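PDB 4EUV: PelD from Pseudomonas aeruginosa, which binds the bacterial second messenger cyclic di-GMP through its GGDEF-like domain and serves as an effector in pellicle formation. Local coordinates for residues G211-L216 against L227-P232; R245-F250 against R258-L263; Y47-D52 against L118-V123. All coordinates share one frame; numbering follows the deposited sequence.

Interaction 1 of 3, residues G211-L216 against L227-P232. With C2E (9,9'-[(2R,3R,3aS,5S,7aR,9R,10R,10aS,12S,14aR)-3,5,10,12-tetrahydroxy-5,12-dioxidooctahydro-2H,7H-difuro[3,2-d:3',2'-j][1,3,7,9,2,8]tetraoxadiphosphacyclododecine-2,9-diyl]bis(2-amino-1,9-dihydro-6H-purin-6-one)), chain B.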
loop_
_atom_site.group_PDB
_atom_site.type_symbol
_atom_site.label_atom_id
_atom_site.label_comp_id
_atom_site.label_asym_id
_atom_site.label_seq_id
_atom_site.Cartn_x
_atom_site.Cartn_y
_atom_site.Cartn_z
ATOM N N GLY A 211 -8.725 -3.177 8.285
ATOM C CA GLY A 211 -8.426 -2.784 6.920
ATOM C C GLY A 211 -7.031 -2.528 6.405
ATOM O O GLY A 211 -6.560 -1.430 6.449
ATOM N N LEU A 212 -6.302 -3.463 5.860
ATOM C CA LEU A 212 -5.001 -2.860 5.306
ATOM C C LEU A 212 -3.799 -2.836 6.245
ATOM O O LEU A 212 -2.665 -2.855 5.791
ATOM C CB LEU A 212 -5.200 -1.410 4.880
ATOM C CG LEU A 212 -4.866 -0.941 3.449
ATOM C CD1 LEU A 212 -5.769 -1.650 2.442
ATOM C CD2 LEU A 212 -4.967 0.570 3.232
ATOM N N ASP A 213 -4.027 -2.744 7.547
ATOM C CA ASP A 213 -2.940 -3.074 8.476
ATOM C C ASP A 213 -2.572 -4.513 8.193
ATOM O O ASP A 213 -3.436 -5.297 7.828
ATOM C CB ASP A 213 -3.408 -2.947 9.922
ATOM C CG ASP A 213 -3.646 -1.499 10.341
ATOM O OD1 ASP A 213 -3.560 -0.572 9.490
ATOM O OD2 ASP A 213 -3.951 -1.301 11.526
ATOM N N VAL A 214 -1.302 -4.856 8.362
ATOM C CA VAL A 214 -0.808 -6.199 8.110
ATOM C C VAL A 214 0.037 -6.618 9.314
ATOM O O VAL A 214 0.725 -5.766 9.935
ATOM C CB VAL A 214 0.016 -6.318 6.772
ATOM C CG1 VAL A 214 -0.918 -6.407 5.525
ATOM C CG2 VAL A 214 1.013 -5.150 6.631
ATOM N N GLN A 215 -0.004 -7.916 9.642
ATOM C CA GLN A 215 0.656 -8.405 10.863
ATOM C C GLN A 215 1.571 -9.564 10.593
ATOM O O GLN A 215 1.328 -10.323 9.685
ATOM C CB GLN A 215 -0.381 -8.890 11.897
ATOM C CG GLN A 215 -1.359 -7.821 12.347
ATOM C CD GLN A 215 -2.346 -8.340 13.392
ATOM O OE1 GLN A 215 -2.481 -9.559 13.576
ATOM N NE2 GLN A 215 -3.007 -7.426 14.093
ATOM N N LEU A 216 2.607 -9.689 11.418
ATOM C CA LEU A 216 3.445 -10.872 11.462
ATOM C C LEU A 216 3.510 -11.398 12.888
ATOM O O LEU A 216 3.677 -10.628 13.827
ATOM C CB LEU A 216 4.870 -10.563 11.007
ATOM C CG LEU A 216 5.194 -10.284 9.554
ATOM C CD1 LEU A 216 6.693 -9.978 9.460
ATOM C CD2 LEU A 216 4.804 -11.501 8.671
ATOM N N LEU A 227 4.241 -9.775 18.188
ATOM C CA LEU A 227 3.246 -9.499 17.164
ATOM C C LEU A 227 3.571 -8.120 16.588
ATOM O O LEU A 227 3.418 -7.110 17.265
ATOM C CB LEU A 227 1.844 -9.525 17.765
ATOM C CG LEU A 227 0.616 -9.579 16.840
ATOM C CD1 LEU A 227 -0.541 -9.757 17.716
ATOM C CD2 LEU A 227 0.402 -8.308 16.068
ATOM N N LEU A 228 4.069 -8.112 15.356
ATOM C CA LEU A 228 4.410 -6.893 14.604
ATOM C C LEU A 228 3.226 -6.478 13.731
ATOM O O LEU A 228 2.625 -7.314 13.023
ATOM C CB LEU A 228 5.637 -7.198 13.729
ATOM C CG LEU A 228 6.394 -6.091 12.997
ATOM C CD1 LEU A 228 6.984 -5.051 13.990
ATOM C CD2 LEU A 228 7.513 -6.701 12.205
ATOM N N VAL A 229 2.862 -5.211 13.834
ATOM C CA VAL A 229 1.769 -4.635 13.076
ATOM C C VAL A 229 2.260 -3.394 12.315
ATOM O O VAL A 229 2.741 -2.407 12.920
ATOM C CB VAL A 229 0.556 -4.190 13.979
ATOM C CG1 VAL A 229 -0.661 -3.793 13.118
ATOM C CG2 VAL A 229 0.168 -5.295 14.983
ATOM N N LEU A 230 2.071 -3.438 11.002
ATOM C CA LEU A 230 2.264 -2.257 10.152
ATOM C C LEU A 230 0.918 -1.553 9.902
ATOM O O LEU A 230 -0.084 -2.199 9.582
ATOM C CB LEU A 230 3.004 -2.660 8.847
ATOM C CG LEU A 230 3.018 -1.596 7.730
ATOM C CD1 LEU A 230 4.053 -0.481 8.077
ATOM C CD2 LEU A 230 3.249 -2.228 6.365
ATOM N N LEU A 231 0.868 -0.242 10.130
ATOM C CA LEU A 231 -0.274 0.567 9.775
ATOM C C LEU A 231 0.081 1.511 8.624
ATOM O O LEU A 231 0.608 2.615 8.861
ATOM C CB LEU A 231 -0.819 1.392 10.960
ATOM C CG LEU A 231 -0.610 1.074 12.448
ATOM C CD1 LEU A 231 -1.826 1.417 13.305
ATOM C CD2 LEU A 231 -0.088 -0.303 12.774
ATOM N N PRO A 232 -0.206 1.088 7.378
ATOM C CA PRO A 232 -0.023 1.981 6.227
ATOM C C PRO A 232 -0.891 3.226 6.348
ATOM O O PRO A 232 -2.002 3.178 6.900
ATOM C CB PRO A 232 -0.541 1.164 5.047
ATOM C CG PRO A 232 -0.466 -0.288 5.502
ATOM C CD PRO A 232 -0.753 -0.232 6.977
HETATM P P1 C2E B . -12.043 4.429 16.120
HETATM O O2P C2E B . -12.077 5.041 17.483
HETATM O O1P C2E B . -12.111 2.915 16.022
HETATM O "O5'" C2E B . -10.720 4.985 15.437
HETATM C "C5'" C2E B . -10.258 6.321 15.652
HETATM C "C4'" C2E B . -9.095 6.520 14.694
HETATM O "O4'" C2E B . -7.962 5.770 15.207
HETATM C "C3'" C2E B . -9.350 5.969 13.293
HETATM O "O3'" C2E B . -9.872 6.928 12.368
HETATM C "C2'" C2E B . -7.952 5.602 12.828
HETATM O "O2'" C2E B . -7.257 6.734 12.291
HETATM C "C1'" C2E B . -7.272 5.164 14.099
HETATM N N9 C2E B . -7.388 3.687 14.191
HETATM C C8 C2E B . -8.177 2.995 15.030
HETATM N N7 C2E B . -8.022 1.668 14.850
HETATM C C5 C2E B . -7.111 1.503 13.873
HETATM C C6 C2E B . -6.505 0.335 13.209
HETATM O O6 C2E B . -6.869 -0.914 13.612
HETATM N N1 C2E B . -5.605 0.568 12.236
HETATM C C2 C2E B . -5.251 1.838 11.840
HETATM N N2 C2E B . -4.349 1.986 10.847
HETATM N N3 C2E B . -5.768 2.969 12.421
HETATM C C4 C2E B . -6.704 2.839 13.416
HETATM P P11 C2E B . -10.794 6.472 11.128
HETATM O O21 C2E B . -11.221 7.773 10.477
HETATM O O11 C2E B . -10.064 5.446 10.285
HETATM O O5A C2E B . -12.068 5.764 11.796
HETATM C C5A C2E B . -13.076 6.558 12.425
HETATM C C4A C2E B . -14.123 5.653 13.049
HETATM O O4A C2E B . -14.772 4.895 12.040
HETATM C C3A C2E B . -13.541 4.576 13.955
HETATM O O3A C2E B . -13.262 5.046 15.265
HETATM C C2A C2E B . -14.572 3.468 13.932
HETATM O O2A C2E B . -15.674 3.766 14.808
HETATM C C1A C2E B . -15.046 3.571 12.502
HETATM N N91 C2E B . -14.277 2.629 11.642
HETATM C C81 C2E B . -13.254 2.905 10.803
HETATM N N71 C2E B . -12.828 1.782 10.180
HETATM C C51 C2E B . -13.606 0.776 10.619
HETATM C C61 C2E B . -13.735 -0.674 10.385
HETATM O O61 C2E B . -12.928 -1.343 9.522
HETATM N N11 C2E B . -14.666 -1.355 11.069
HETATM C C21 C2E B . -15.519 -0.755 11.930
HETATM N N21 C2E B . -16.452 -1.519 12.553
HETATM N N31 C2E B . -15.471 0.570 12.201
HETATM C C41 C2E B . -14.558 1.352 11.575
HETATM O O HOH W 1 -4.000 1.366 7.557
#

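Interaction 2 of 3, residues R245-F250 against R258-L263. With C2E (9,9'-[(2R,3R,3aS,5S,7aR,9R,10R,10aS,12S,14aR)-3,5,10,12-tetrahydroxy-5,12-dioxidooctahydro-2H,7H-difuro[3,2-d:3',2'-j][1,3,7,9,2,8]tetraoxadiphosphacyclododecine-2,9-diyl]bis(2-amino-1,9-dihydro-6H-purin-6-one)), chain B.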
loop_
_atom_site.group_PDB
_atom_site.type_symbol
_atom_site.label_atom_id
_atom_site.label_comp_id
_atom_site.label_asym_id
_atom_site.label_seq_id
_atom_site.Cartn_x
_atom_site.Cartn_y
_atom_site.Cartn_z
ATOM N N ARG A 245 -8.032 2.322 20.806
ATOM C CA ARG A 245 -9.016 1.298 20.451
ATOM C C ARG A 245 -8.592 -0.004 21.101
ATOM O O ARG A 245 -9.388 -0.711 21.703
ATOM C CB ARG A 245 -9.093 1.125 18.923
ATOM C CG ARG A 245 -10.233 0.160 18.484
ATOM C CD ARG A 245 -10.438 0.205 16.978
ATOM N NE ARG A 245 -9.355 -0.436 16.205
ATOM C CZ ARG A 245 -9.230 -1.747 16.016
ATOM N NH1 ARG A 245 -10.087 -2.595 16.595
ATOM N NH2 ARG A 245 -8.245 -2.215 15.249
ATOM N N LEU A 246 -7.306 -0.298 20.983
ATOM C CA LEU A 246 -6.748 -1.531 21.439
ATOM C C LEU A 246 -6.863 -1.641 22.968
ATOM O O LEU A 246 -7.189 -2.710 23.506
ATOM C CB LEU A 246 -5.296 -1.596 20.974
ATOM C CG LEU A 246 -4.786 -2.782 20.200
ATOM C CD1 LEU A 246 -5.754 -3.322 19.075
ATOM C CD2 LEU A 246 -3.351 -2.562 19.735
ATOM N N ARG A 247 -6.609 -0.554 23.678
ATOM C CA ARG A 247 -6.765 -0.620 25.136
ATOM C C ARG A 247 -8.214 -0.900 25.549
ATOM O O ARG A 247 -8.421 -1.564 26.561
ATOM C CB ARG A 247 -6.214 0.624 25.857
ATOM C CG ARG A 247 -4.726 0.896 25.574
ATOM C CD ARG A 247 -4.136 1.900 26.576
ATOM N NE ARG A 247 -2.677 2.030 26.422
ATOM C CZ ARG A 247 -1.748 1.270 27.007
ATOM N NH1 ARG A 247 -2.078 0.297 27.853
ATOM N NH2 ARG A 247 -0.452 1.541 26.786
ATOM N N ILE A 248 -9.186 -0.394 24.789
ATOM C CA ILE A 248 -10.622 -0.657 25.076
ATOM C C ILE A 248 -10.914 -2.143 24.884
ATOM O O ILE A 248 -11.615 -2.771 25.692
ATOM C CB ILE A 248 -11.561 0.197 24.220
ATOM C CG1 ILE A 248 -11.493 1.651 24.683
ATOM C CG2 ILE A 248 -13.066 -0.345 24.309
ATOM C CD1 ILE A 248 -12.235 2.643 23.794
ATOM N N LEU A 249 -10.326 -2.702 23.838
ATOM C CA LEU A 249 -10.494 -4.134 23.512
ATOM C C LEU A 249 -9.878 -5.023 24.611
ATOM O O LEU A 249 -10.506 -5.987 25.070
ATOM C CB LEU A 249 -9.862 -4.400 22.143
ATOM C CG LEU A 249 -9.960 -5.800 21.566
ATOM C CD1 LEU A 249 -11.487 -6.176 21.359
ATOM C CD2 LEU A 249 -9.157 -5.804 20.260
ATOM N N PHE A 250 -8.667 -4.685 25.048
ATOM C CA PHE A 250 -8.044 -5.340 26.227
ATOM C C PHE A 250 -8.831 -5.237 27.506
ATOM O O PHE A 250 -8.840 -6.192 28.297
ATOM C CB PHE A 250 -6.652 -4.774 26.503
ATOM C CG PHE A 250 -5.576 -5.457 25.726
ATOM C CD1 PHE A 250 -4.827 -6.478 26.306
ATOM C CD2 PHE A 250 -5.307 -5.062 24.401
ATOM C CE1 PHE A 250 -3.809 -7.116 25.569
ATOM C CE2 PHE A 250 -4.292 -5.652 23.657
ATOM C CZ PHE A 250 -3.550 -6.711 24.228
ATOM N N ARG A 258 -7.744 -3.868 34.955
ATOM C CA ARG A 258 -6.374 -4.165 34.548
ATOM C C ARG A 258 -5.902 -3.365 33.303
ATOM O O ARG A 258 -6.711 -2.983 32.442
ATOM C CB ARG A 258 -6.265 -5.652 34.238
ATOM C CG ARG A 258 -4.890 -6.242 34.418
ATOM C CD ARG A 258 -4.787 -7.656 33.829
ATOM N NE ARG A 258 -4.763 -8.718 34.825
ATOM C CZ ARG A 258 -3.673 -9.386 35.204
ATOM N NH1 ARG A 258 -2.483 -9.113 34.690
ATOM N NH2 ARG A 258 -3.764 -10.330 36.124
ATOM N N GLU A 259 -4.589 -3.181 33.189
ATOM C CA GLU A 259 -4.000 -2.528 32.014
ATOM C C GLU A 259 -3.187 -3.505 31.162
ATOM O O GLU A 259 -2.697 -4.505 31.656
ATOM C CB GLU A 259 -3.164 -1.301 32.420
ATOM C CG GLU A 259 -3.918 -0.252 33.288
ATOM C CD GLU A 259 -5.059 0.464 32.556
ATOM O OE1 GLU A 259 -5.090 0.491 31.309
ATOM O OE2 GLU A 259 -5.927 1.036 33.235
ATOM N N LEU A 260 -3.053 -3.184 29.872
ATOM C CA LEU A 260 -2.291 -3.977 28.881
ATOM C C LEU A 260 -0.932 -4.455 29.417
ATOM O O LEU A 260 -0.573 -5.623 29.298
ATOM C CB LEU A 260 -2.069 -3.090 27.626
ATOM C CG LEU A 260 -2.187 -3.486 26.146
ATOM C CD1 LEU A 260 -3.341 -2.802 25.500
ATOM C CD2 LEU A 260 -0.975 -2.998 25.439
ATOM N N GLU A 261 -0.169 -3.536 29.994
ATOM C CA GLU A 261 1.168 -3.816 30.546
ATOM C C GLU A 261 1.193 -4.856 31.689
ATOM O O GLU A 261 2.179 -5.569 31.875
ATOM C CB GLU A 261 1.816 -2.498 31.003
ATOM C CG GLU A 261 2.211 -1.585 29.814
ATOM C CD GLU A 261 1.060 -0.719 29.249
ATOM O OE1 GLU A 261 -0.103 -0.843 29.688
ATOM O OE2 GLU A 261 1.328 0.121 28.353
ATOM N N SER A 262 0.106 -4.958 32.448
ATOM C CA SER A 262 0.037 -5.965 33.504
ATOM C C SER A 262 -0.115 -7.402 32.958
ATOM O O SER A 262 0.011 -8.364 33.715
ATOM C CB SER A 262 -1.084 -5.639 34.483
ATOM O OG SER A 262 -2.329 -5.865 33.860
ATOM N N LEU A 263 -0.369 -7.537 31.651
ATOM C CA LEU A 263 -0.438 -8.842 30.997
ATOM C C LEU A 263 0.943 -9.220 30.388
ATOM O O LEU A 263 1.109 -10.230 29.686
ATOM C CB LEU A 263 -1.559 -8.814 29.953
ATOM C CG LEU A 263 -2.940 -8.521 30.582
ATOM C CD1 LEU A 263 -3.969 -8.044 29.555
ATOM C CD2 LEU A 263 -3.484 -9.730 31.410
HETATM P P1 C2E B . -12.043 4.429 16.120
HETATM O O2P C2E B . -12.077 5.041 17.483
HETATM O O1P C2E B . -12.111 2.915 16.022
HETATM O "O5'" C2E B . -10.720 4.985 15.437
HETATM C "C5'" C2E B . -10.258 6.321 15.652
HETATM C "C4'" C2E B . -9.095 6.520 14.694
HETATM O "O4'" C2E B . -7.962 5.770 15.207
HETATM C "C3'" C2E B . -9.350 5.969 13.293
HETATM O "O3'" C2E B . -9.872 6.928 12.368
HETATM C "C2'" C2E B . -7.952 5.602 12.828
HETATM O "O2'" C2E B . -7.257 6.734 12.291
HETATM C "C1'" C2E B . -7.272 5.164 14.099
HETATM N N9 C2E B . -7.388 3.687 14.191
HETATM C C8 C2E B . -8.177 2.995 15.030
HETATM N N7 C2E B . -8.022 1.668 14.850
HETATM C C5 C2E B . -7.111 1.503 13.873
HETATM C C6 C2E B . -6.505 0.335 13.209
HETATM O O6 C2E B . -6.869 -0.914 13.612
HETATM N N1 C2E B . -5.605 0.568 12.236
HETATM C C2 C2E B . -5.251 1.838 11.840
HETATM N N2 C2E B . -4.349 1.986 10.847
HETATM N N3 C2E B . -5.768 2.969 12.421
HETATM C C4 C2E B . -6.704 2.839 13.416
HETATM P P11 C2E B . -10.794 6.472 11.128
HETATM O O21 C2E B . -11.221 7.773 10.477
HETATM O O11 C2E B . -10.064 5.446 10.285
HETATM O O5A C2E B . -12.068 5.764 11.796
HETATM C C5A C2E B . -13.076 6.558 12.425
HETATM C C4A C2E B . -14.123 5.653 13.049
HETATM O O4A C2E B . -14.772 4.895 12.040
HETATM C C3A C2E B . -13.541 4.576 13.955
HETATM O O3A C2E B . -13.262 5.046 15.265
HETATM C C2A C2E B . -14.572 3.468 13.932
HETATM O O2A C2E B . -15.674 3.766 14.808
HETATM C C1A C2E B . -15.046 3.571 12.502
HETATM N N91 C2E B . -14.277 2.629 11.642
HETATM C C81 C2E B . -13.254 2.905 10.803
HETATM N N71 C2E B . -12.828 1.782 10.180
HETATM C C51 C2E B . -13.606 0.776 10.619
HETATM C C61 C2E B . -13.735 -0.674 10.385
HETATM O O61 C2E B . -12.928 -1.343 9.522
HETATM N N11 C2E B . -14.666 -1.355 11.069
HETATM C C21 C2E B . -15.519 -0.755 11.930
HETATM N N21 C2E B . -16.452 -1.519 12.553
HETATM N N31 C2E B . -15.471 0.570 12.201
HETATM C C41 C2E B . -14.558 1.352 11.575
HETATM O O HOH W 2 -4.610 -0.711 29.052
#

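Interaction 3 of 3, residues Y47-D52 against L118-V123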
loop_
_atom_site.group_PDB
_atom_site.type_symbol
_atom_site.label_atom_id
_atom_site.label_comp_id
_atom_site.label_asym_id
_atom_site.label_seq_id
_atom_site.Cartn_x
_atom_site.Cartn_y
_atom_site.Cartn_z
ATOM N N TYR A 47 -4.671 1.378 -20.014
ATOM C CA TYR A 47 -4.006 0.471 -20.955
ATOM C C TYR A 47 -3.094 -0.524 -20.245
ATOM O O TYR A 47 -2.347 -0.158 -19.334
ATOM C CB TYR A 47 -3.159 1.266 -21.951
ATOM C CG TYR A 47 -3.884 2.385 -22.671
ATOM C CD1 TYR A 47 -4.364 2.206 -23.966
ATOM C CD2 TYR A 47 -4.076 3.629 -22.059
ATOM C CE1 TYR A 47 -5.024 3.225 -24.628
ATOM C CE2 TYR A 47 -4.741 4.655 -22.714
ATOM C CZ TYR A 47 -5.209 4.447 -23.999
ATOM O OH TYR A 47 -5.866 5.466 -24.656
ATOM N N ARG A 48 -3.153 -1.780 -20.672
ATOM C CA ARG A 48 -2.216 -2.792 -20.208
ATOM C C ARG A 48 -0.811 -2.456 -20.719
ATOM O O ARG A 48 -0.650 -2.010 -21.855
ATOM C CB ARG A 48 -2.658 -4.170 -20.708
ATOM C CG ARG A 48 -1.768 -5.329 -20.276
ATOM C CD ARG A 48 -2.282 -6.665 -20.820
ATOM N NE ARG A 48 -3.446 -7.147 -20.073
ATOM C CZ ARG A 48 -3.392 -7.726 -18.873
ATOM N NH1 ARG A 48 -2.227 -7.902 -18.257
ATOM N NH2 ARG A 48 -4.512 -8.123 -18.282
ATOM N N VAL A 49 0.198 -2.655 -19.874
ATOM C CA VAL A 49 1.592 -2.486 -20.296
ATOM C C VAL A 49 2.342 -3.813 -20.200
ATOM O O VAL A 49 2.459 -4.388 -19.121
ATOM C CB VAL A 49 2.316 -1.364 -19.506
ATOM C CG1 VAL A 49 3.829 -1.394 -19.762
ATOM C CG2 VAL A 49 1.735 0.003 -19.877
ATOM N N ARG A 50 2.839 -4.291 -21.340
ATOM C CA ARG A 50 3.472 -5.612 -21.412
ATOM C C ARG A 50 4.918 -5.654 -20.903
ATOM O O ARG A 50 5.683 -4.703 -21.096
ATOM C CB ARG A 50 3.352 -6.216 -22.820
ATOM C CG ARG A 50 3.904 -5.360 -23.953
ATOM C CD ARG A 50 3.443 -5.881 -25.306
ATOM N NE ARG A 50 3.898 -5.042 -26.413
ATOM C CZ ARG A 50 3.176 -4.079 -26.984
ATOM N NH1 ARG A 50 1.948 -3.820 -26.561
ATOM N NH2 ARG A 50 3.683 -3.376 -27.993
ATOM N N TYR A 51 5.250 -6.766 -20.241
ATOM C CA TYR A 51 6.580 -7.086 -19.665
ATOM C C TYR A 51 7.799 -6.272 -20.120
ATOM O O TYR A 51 8.654 -5.938 -19.297
ATOM C CB TYR A 51 6.875 -8.586 -19.832
ATOM C CG TYR A 51 6.307 -9.189 -21.106
ATOM C CD1 TYR A 51 6.817 -8.840 -22.365
ATOM C CD2 TYR A 51 5.262 -10.115 -21.054
ATOM C CE1 TYR A 51 6.295 -9.388 -23.533
ATOM C CE2 TYR A 51 4.736 -10.673 -22.220
ATOM C CZ TYR A 51 5.259 -10.302 -23.449
ATOM O OH TYR A 51 4.743 -10.848 -24.593
ATOM N N ASP A 52 7.891 -5.966 -21.412
ATOM C CA ASP A 52 8.972 -5.108 -21.909
ATOM C C ASP A 52 8.541 -3.644 -22.103
ATOM O O ASP A 52 8.871 -3.016 -23.108
ATOM C CB ASP A 52 9.612 -5.690 -23.175
ATOM C CG ASP A 52 8.649 -5.761 -24.345
ATOM O OD1 ASP A 52 7.723 -6.602 -24.316
ATOM O OD2 ASP A 52 8.833 -4.981 -25.304
ATOM N N LEU A 118 2.433 -2.357 -14.676
ATOM C CA LEU A 118 1.280 -3.198 -14.998
ATOM C C LEU A 118 0.289 -2.533 -15.948
ATOM O O LEU A 118 -0.467 -3.223 -16.636
ATOM C CB LEU A 118 0.546 -3.599 -13.725
ATOM C CG LEU A 118 1.155 -4.729 -12.905
ATOM C CD1 LEU A 118 1.913 -4.176 -11.706
ATOM C CD2 LEU A 118 0.032 -5.652 -12.446
ATOM N N ALA A 119 0.293 -1.200 -15.977
ATOM C CA ALA A 119 -0.691 -0.435 -16.749
ATOM C C ALA A 119 -0.289 1.019 -16.972
ATOM O O ALA A 119 0.692 1.505 -16.407
ATOM C CB ALA A 119 -2.062 -0.502 -16.072
ATOM N N LEU A 120 -1.069 1.708 -17.800
ATOM C CA LEU A 120 -0.840 3.101 -18.138
ATOM C C LEU A 120 -2.176 3.837 -18.055
ATOM O O LEU A 120 -3.151 3.423 -18.691
ATOM C CB LEU A 120 -0.295 3.179 -19.569
ATOM C CG LEU A 120 0.548 4.367 -20.028
ATOM C CD1 LEU A 120 1.275 4.000 -21.316
ATOM C CD2 LEU A 120 -0.302 5.610 -20.241
ATOM N N LEU A 121 -2.233 4.897 -17.245
ATOM C CA LEU A 121 -3.312 5.883 -17.356
ATOM C C LEU A 121 -2.835 6.992 -18.287
ATOM O O LEU A 121 -1.855 7.677 -17.991
ATOM C CB LEU A 121 -3.679 6.473 -15.992
ATOM C CG LEU A 121 -4.746 7.584 -15.927
ATOM C CD1 LEU A 121 -6.147 7.042 -16.184
ATOM C CD2 LEU A 121 -4.706 8.305 -14.579
ATOM N N ALA A 122 -3.512 7.143 -19.426
ATOM C CA ALA A 122 -3.193 8.205 -20.375
ATOM C C ALA A 122 -4.309 9.244 -20.356
ATOM O O ALA A 122 -5.450 8.930 -20.703
ATOM C CB ALA A 122 -3.015 7.638 -21.780
ATOM N N VAL A 123 -3.980 10.481 -19.934
ATOM C CA VAL A 123 -4.980 11.533 -19.861
ATOM C C VAL A 123 -4.805 12.539 -21.005
ATOM O O VAL A 123 -3.689 12.997 -21.294
ATOM C CB VAL A 123 -4.977 12.265 -18.509
ATOM C CG1 VAL A 123 -6.250 13.082 -18.374
ATOM C CG2 VAL A 123 -4.859 11.265 -17.327
#

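Interaction 1 of 3, residues G211-L216 against L227-P232
Asp-213 and Leu-231 meet beside a guanine of cyclic di-GMP, with Asp-213 OD1 3.7 Å from Leu-231 CB. The carboxylate takes the base by its N1/N2 side, one oxygen per donor: N2 reaches OD1 of Asp-213 at 3.0 Å in a nearly straight bond (168° at the hydrogen), and N1 reaches OD2 at 2.6 Å. Leu-231 adds a van der Waals contact to the same amino group, its CD1 lying 3.6 Å from N2 of the ligand. A water then donates to both Asp-213 OD1 and Pro-232 O, 2.8 Å from each, so OD1 accepts two bonds and is linked to the opposite segment. A chi1 of -70° sets Asp-213 CG beside the backbone N, from where the carboxylate reaches the guanine. The sequence Arg-210 to Asp-213, Arg-Gly-Leu-Asp, fits the RxxD signature of the GGDEF inhibitory site; Arg-210 is itself hydrogen-bonded to the ligand.

Behind the aspartate, an antiparallel hairpin begins. Val-214 and Leu-230 form a hydrogen-bonded pair, Val-214 N to Leu-230 O at 3.2 Å and Leu-230 N to Val-214 O at 2.9 Å, and Leu-216 with Leu-228 repeats the pattern. Between them, Gln-215 and Val-229 are a non-hydrogen-bonded pair whose side chains run side by side. Val-214 CG2 rests 3.7 Å from Leu-230 CD2, on the face shared with Leu-216 and Leu-228. Gln-215 crosses Leu-227 at a slant, its amide carbon CD nearest Leu-227 CD2, while its NE2 is hydrogen-bonded to Leu-205 O.

In the four-stranded sheet, strand 214-219 is outermost and strand 225-231 lies between it and strand 185-192. Helix 162-181 packs Phe-167 and Tyr-170 against the Val-214 face, whereas helix 198-207 meets Gln-215 and Leu-227 on the other.

Interaction 2 of 3, residues R245-F250 against R258-L263
Arg-247 NH1 is held by two partners, Glu-261 OE1 at 2.9 Å and a water at 3.0 Å. The neighbouring nitrogen completes an end-on salt bridge, Arg-247 NH2 to Glu-261 OE2 at 2.8 Å, which uses the syn lone pair. Guanidinium and carboxylate planes are nearly coplanar, 11° apart, which suits a two-point grip. Glu-261 bends at chi2 (83°) and the arginine is extended from CG to NE; the two side chains cross at about a right angle. The same water donates to Glu-259 OE1 and accepts from Leu-260 N, tying the arginine to the start of the 3-10 turn 260-263.

This turn follows helix 236-253 and leads into strand 265-272 of the GGDEF-like domain. Next to the salt bridge, Leu-260 CD1 lies over one face of the Phe-250 ring in a CH-pi contact, modelled too close for its exact spacing to be trusted, while Leu-263 CD1 comes to the ring edge, 3.7 Å from Phe-250 CD1. Val-201, Leu-204 and Leu-205 of helix 198-207 also touch the ring. Further back along helix 236-253, Arg-245 faces the ligand: its NE donates to the guanine N7 of cyclic di-GMP at 2.8 Å, and its NH2 to O6 of that base.

Interaction 3 of 3, residues Y47-D52 against L118-V123
Two neighbouring strands of the antiparallel GAF-domain sheet, 43-50 and 117-123, are joined here by the pair Tyr-47 and Leu-120, next to a classic beta bulge in which Leu-118 and Ala-119 both face Leu-110 of the adjoining strand 106-111. The pair is of the hydrogen-bonded kind: Tyr-47 N donates to Leu-120 O at 2.9 Å, and Leu-120 N to Tyr-47 O at 2.7 Å. Beyond it, Val-49 N reaches Leu-118 O only weakly, at 3.4 Å. The short strand segments run at 135° rather than 180° to each other, a twist to which the bulge probably contributes.

Tyr-47 lies along strand 117-123. A chi1 of -52° swings its ring to the side of the backbone N and carries the ring edge to Leu-120 O, in the ring plane and 3.5 Å from Tyr-47 CD2. Tyr-47 CE2 then meets Ala-122 CB at 3.6 Å, an oblique approach. At the other end, Val-49 CG2 packs 3.8 Å from Leu-120 CB, and Leu-80 of helix 74-82 touches both of these residues. Arg-48 points away from strand 117-123 and forms a salt bridge with Asp-25 of helix 23-39, whose Leu-24 touches both Arg-48 and Ala-119.

Across the two strands, the hydrogen bonds are confined to backbone groups, while the side chains meet through carbon. The reciprocal bonds of Tyr-47 and Leu-120 set the register, and the apolar side chains of Tyr-47, Val-49, Leu-120 and Ala-122 pack around them.

Along the chain the contacts come in series, interaction 3 closing first, then interaction 1, then interaction 2. Interaction 3 lies in the five-stranded sheet of the GAF domain, its centre about 30 Å from that of interaction 1 and about 47 Å from that of interaction 2, on the opposite side of the chain's centre. Interactions 1 and 2 share the GGDEF-like domain, with centres about 18 Å apart and nearest atoms about 6 Å apart; strand 225-231 leads on to helix 236-253. They do not touch but meet through the ligand: Asp-213 and Arg-245 hold different edges of one guanine, so cyclic di-GMP bridges the loop leading into strand 214-219 and helix 236-253.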